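Local structure of lipoteichoic acid primase (Listeria monocytogenes, 4UOP) at residues I62-S67 and Y215-S220. The protein is a magnesium-binding extracellular enzyme domain of the sulfatase family, named as a lipoteichoic acid primase. Sequence-based numbering, arbitrary orientation.
Sequences IVQLES and YAQLIS. With MG (magnesium ion), chain J.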
ATOM      1  N   ILE B  62       6.688  22.531  15.743  1.00 14.20           N
ATOM      2  CA  ILE B  62       6.819  21.927  14.427  1.00 14.07           C
ATOM      3  C   ILE B  62       5.458  21.969  13.736  1.00 15.04           C
ATOM      4  O   ILE B  62       4.447  21.549  14.329  1.00 14.66           O
ATOM      5  CB  ILE B  62       7.281  20.471  14.524  1.00 14.90           C
ATOM      6  CG1 ILE B  62       8.638  20.402  15.245  1.00 15.06           C
ATOM      7  CG2 ILE B  62       7.345  19.847  13.144  1.00 15.37           C
ATOM      8  CD1 ILE B  62       9.227  19.013  15.304  1.00 15.58           C
ATOM      9  N   VAL B  63       5.431  22.537  12.538  1.00 14.86           N
ATOM     10  CA  VAL B  63       4.204  22.623  11.752  1.00 15.19           C
ATOM     11  C   VAL B  63       4.361  21.790  10.475  1.00 14.16           C
ATOM     12  O   VAL B  63       5.270  22.018   9.685  1.00 14.12           O
ATOM     13  CB  VAL B  63       3.823  24.057  11.373  1.00 16.27           C
ATOM     14  CG1 VAL B  63       2.477  24.061  10.671  1.00 17.05           C
ATOM     15  CG2 VAL B  63       3.793  24.961  12.593  1.00 17.02           C
ATOM     16  N   GLN B  64       3.472  20.819  10.323  1.00 14.09           N
ATOM     17  CA  GLN B  64       3.404  19.946   9.169  1.00 15.13           C
ATOM     18  C   GLN B  64       2.328  20.498   8.241  1.00 16.02           C
ATOM     19  O   GLN B  64       1.152  20.503   8.605  1.00 17.28           O
ATOM     20  CB  GLN B  64       3.047  18.533   9.586  1.00 16.04           C
ATOM     21  CG  GLN B  64       3.021  17.559   8.422  1.00 16.83           C
ATOM     22  CD  GLN B  64       2.792  16.123   8.829  1.00 17.96           C
ATOM     23  OE1 GLN B  64       3.672  15.463   9.418  1.00 18.54           O
ATOM     24  NE2 GLN B  64       1.622  15.608   8.495  1.00 18.85           N
ATOM     25  N   LEU B  65       2.753  20.957   7.078  1.00 15.93           N
ATOM     26  CA  LEU B  65       1.890  21.668   6.126  1.00 17.45           C
ATOM     27  C   LEU B  65       1.355  20.720   5.055  1.00 17.57           C
ATOM     28  O   LEU B  65       2.107  20.198   4.226  1.00 16.97           O
ATOM     29  CB  LEU B  65       2.681  22.803   5.491  1.00 19.44           C
ATOM     30  CG  LEU B  65       3.202  23.843   6.480  1.00 19.39           C
ATOM     31  CD1 LEU B  65       4.322  24.641   5.834  1.00 21.33           C
ATOM     32  CD2 LEU B  65       2.085  24.762   6.950  1.00 20.67           C
ATOM     33  N   GLU B  66       0.040  20.514   5.072  1.00 17.82           N
ATOM     34  CA  GLU B  66      -0.608  19.548   4.205  1.00 17.74           C
ATOM     35  C   GLU B  66      -0.389  19.829   2.710  1.00 18.00           C
ATOM     36  O   GLU B  66      -0.728  20.918   2.214  1.00 17.23           O
ATOM     37  CB  GLU B  66      -2.114  19.525   4.510  1.00 18.45           C
ATOM     38  CG  GLU B  66      -2.897  18.588   3.604  1.00 19.04           C
ATOM     39  CD  GLU B  66      -2.410  17.155   3.694  1.00 19.18           C
ATOM     40  OE1 GLU B  66      -2.523  16.554   4.782  1.00 19.42           O
ATOM     41  OE2 GLU B  66      -1.934  16.613   2.674  1.00 18.63           O
ATOM     42  N   SER B  67       0.183  18.852   2.005  1.00 17.15           N
ATOM     43  CA  SER B  67       0.281  18.860   0.537  1.00 16.79           C
ATOM     44  C   SER B  67       1.125  19.992  -0.081  1.00 16.85           C
ATOM     45  O   SER B  67       1.044  20.220  -1.291  1.00 19.22           O
ATOM     46  CB  SER B  67      -1.133  18.839  -0.090  1.00 16.91           C
ATOM     47  OG  SER B  67      -1.760  17.585   0.149  1.00 17.60           O
ATOM     48  N   TYR B 215       7.005  21.018  23.576  1.00 16.24           N
ATOM     49  CA  TYR B 215       7.051  20.636  22.179  1.00 16.00           C
ATOM     50  C   TYR B 215       5.611  20.587  21.705  1.00 16.31           C
ATOM     51  O   TYR B 215       4.795  19.827  22.251  1.00 16.53           O
ATOM     52  CB  TYR B 215       7.744  19.272  22.010  1.00 16.45           C
ATOM     53  CG  TYR B 215       7.497  18.545  20.698  1.00 16.36           C
ATOM     54  CD1 TYR B 215       7.366  19.233  19.497  1.00 16.27           C
ATOM     55  CD2 TYR B 215       7.435  17.151  20.664  1.00 16.79           C
ATOM     56  CE1 TYR B 215       7.148  18.560  18.293  1.00 15.55           C
ATOM     57  CE2 TYR B 215       7.243  16.470  19.473  1.00 16.37           C
ATOM     58  CZ  TYR B 215       7.070  17.183  18.294  1.00 16.43           C
ATOM     59  OH  TYR B 215       6.864  16.506  17.114  1.00 17.37           O
ATOM     60  N   ALA B 216       5.291  21.419  20.718  1.00 15.75           N
ATOM     61  CA  ALA B 216       3.979  21.406  20.072  1.00 15.56           C
ATOM     62  C   ALA B 216       4.125  21.014  18.602  1.00 15.04           C
ATOM     63  O   ALA B 216       4.934  21.605  17.873  1.00 15.17           O
ATOM     64  CB  ALA B 216       3.342  22.772  20.196  1.00 15.81           C
ATOM     65  N   GLN B 217       3.384  19.989  18.185  1.00 15.46           N
ATOM     66  CA  GLN B 217       3.320  19.561  16.780  1.00 15.82           C
ATOM     67  C   GLN B 217       1.935  19.922  16.238  1.00 16.48           C
ATOM     68  O   GLN B 217       0.942  19.468  16.784  1.00 16.55           O
ATOM     69  CB  GLN B 217       3.518  18.061  16.669  1.00 17.08           C
ATOM     70  CG  GLN B 217       3.398  17.524  15.256  1.00 17.72           C
ATOM     71  CD  GLN B 217       4.693  17.530  14.471  1.00 18.63           C
ATOM     72  OE1 GLN B 217       5.796  17.540  15.042  1.00 18.69           O
ATOM     73  NE2 GLN B 217       4.574  17.449  13.147  1.00 20.40           N
ATOM     74  N   LEU B 218       1.891  20.751  15.204  1.00 15.41           N
ATOM     75  CA  LEU B 218       0.645  21.169  14.588  1.00 16.70           C
ATOM     76  C   LEU B 218       0.567  20.573  13.192  1.00 17.03           C
ATOM     77  O   LEU B 218       1.541  20.638  12.422  1.00 17.54           O
ATOM     78  CB  LEU B 218       0.558  22.691  14.522  1.00 18.26           C
ATOM     79  CG  LEU B 218       0.461  23.426  15.858  1.00 21.04           C
ATOM     80  CD1 LEU B 218       1.827  23.638  16.475  1.00 21.10           C
ATOM     81  CD2 LEU B 218      -0.204  24.784  15.697  1.00 22.19           C
ATOM     82  N   ILE B 219      -0.576  19.980  12.853  1.00 16.58           N
ATOM     83  CA  ILE B 219      -0.782  19.348  11.570  1.00 16.91           C
ATOM     84  C   ILE B 219      -1.864  20.168  10.860  1.00 17.20           C
ATOM     85  O   ILE B 219      -2.954  20.161  11.291  1.00 16.79           O
ATOM     86  CB  ILE B 219      -1.279  17.895  11.731  1.00 17.34           C
ATOM     87  CG1 ILE B 219      -0.400  17.153  12.735  1.00 17.86           C
ATOM     88  CG2 ILE B 219      -1.260  17.150  10.433  1.00 18.48           C
ATOM     89  CD1 ILE B 219       0.970  16.973  12.232  1.00 17.34           C
ATOM     90  N   SER B 220      -1.501  20.848   9.782  1.00 17.11           N
ATOM     91  CA  SER B 220      -2.437  21.672   9.024  1.00 18.38           C
ATOM     92  C   SER B 220      -3.365  20.833   8.173  1.00 19.53           C
ATOM     93  O   SER B 220      -3.120  19.670   8.031  1.00 19.26           O
ATOM     94  CB  SER B 220      -1.706  22.690   8.172  1.00 18.66           C
ATOM     95  OG  SER B 220      -1.308  22.136   6.998  1.00 19.15           O
TER
HETATM   96 MG    MG J1616      -1.306  14.834   3.717  1.00 10.93          MG
HETATM   97  O   HOH W   1      -3.242  17.022   7.283  1.00 24.63           O
HETATM   98  O   HOH W   2      -2.963  13.766   2.704  1.00 21.74           O
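Ile62 lies against the bent side chain of Gln217, whose OE1 is 3.3 Å from Ile62 CB; Ile62 CD1 lies 3.7 Å from Tyr215 CE1, oblique to the ring. Tyr215 OH donates to Gln217 OE1 over 2.6 Å, which, with a weak bond from Gln217 NE2 to Tyr282 OH, indicates which end of the amide is the oxygen. On the same face Gln64 runs beside Ile219: its CG is anti to the backbone N (chi1 -178°) and the extended chain passes Ile219 CD1, 3.7 Å from Gln64 CB, to bring OE1 to the Tyr282 hydroxyl. Packing on the other face is looser, since Val63 CG2 and Leu218 CB come no nearer than 4.4 Å; instead both side chains pack against Tyr197 of helix 193-209. Backbone bonds lace the parallel strands: Ile62 N to Ala216 O, Leu218 N to Ile62 O, Gln64 N to Leu218 O and Ser220 N to Gln64 O (N-H...O 168-173°). Ser220 OG then accepts from Glu66 N at 2.9 Å, holding the start of the loop that carries the metal ligand. Glu66 grips magnesium with both carboxylate oxygens, and Ser67 OG donates to the anti lone pair of OE2. This end is buried too, its loosely packed, polar part filled by the metal and two ordered waters, one within hydrogen-bonding distance of both Glu66 OE1 and Ser220 O. Glu66 and the pair Asp284 and His285 follow neighbouring parallel strands, and Thr108 joins from the start of helix 107-117, as in the alkaline phosphatase-like fold of sulfatases.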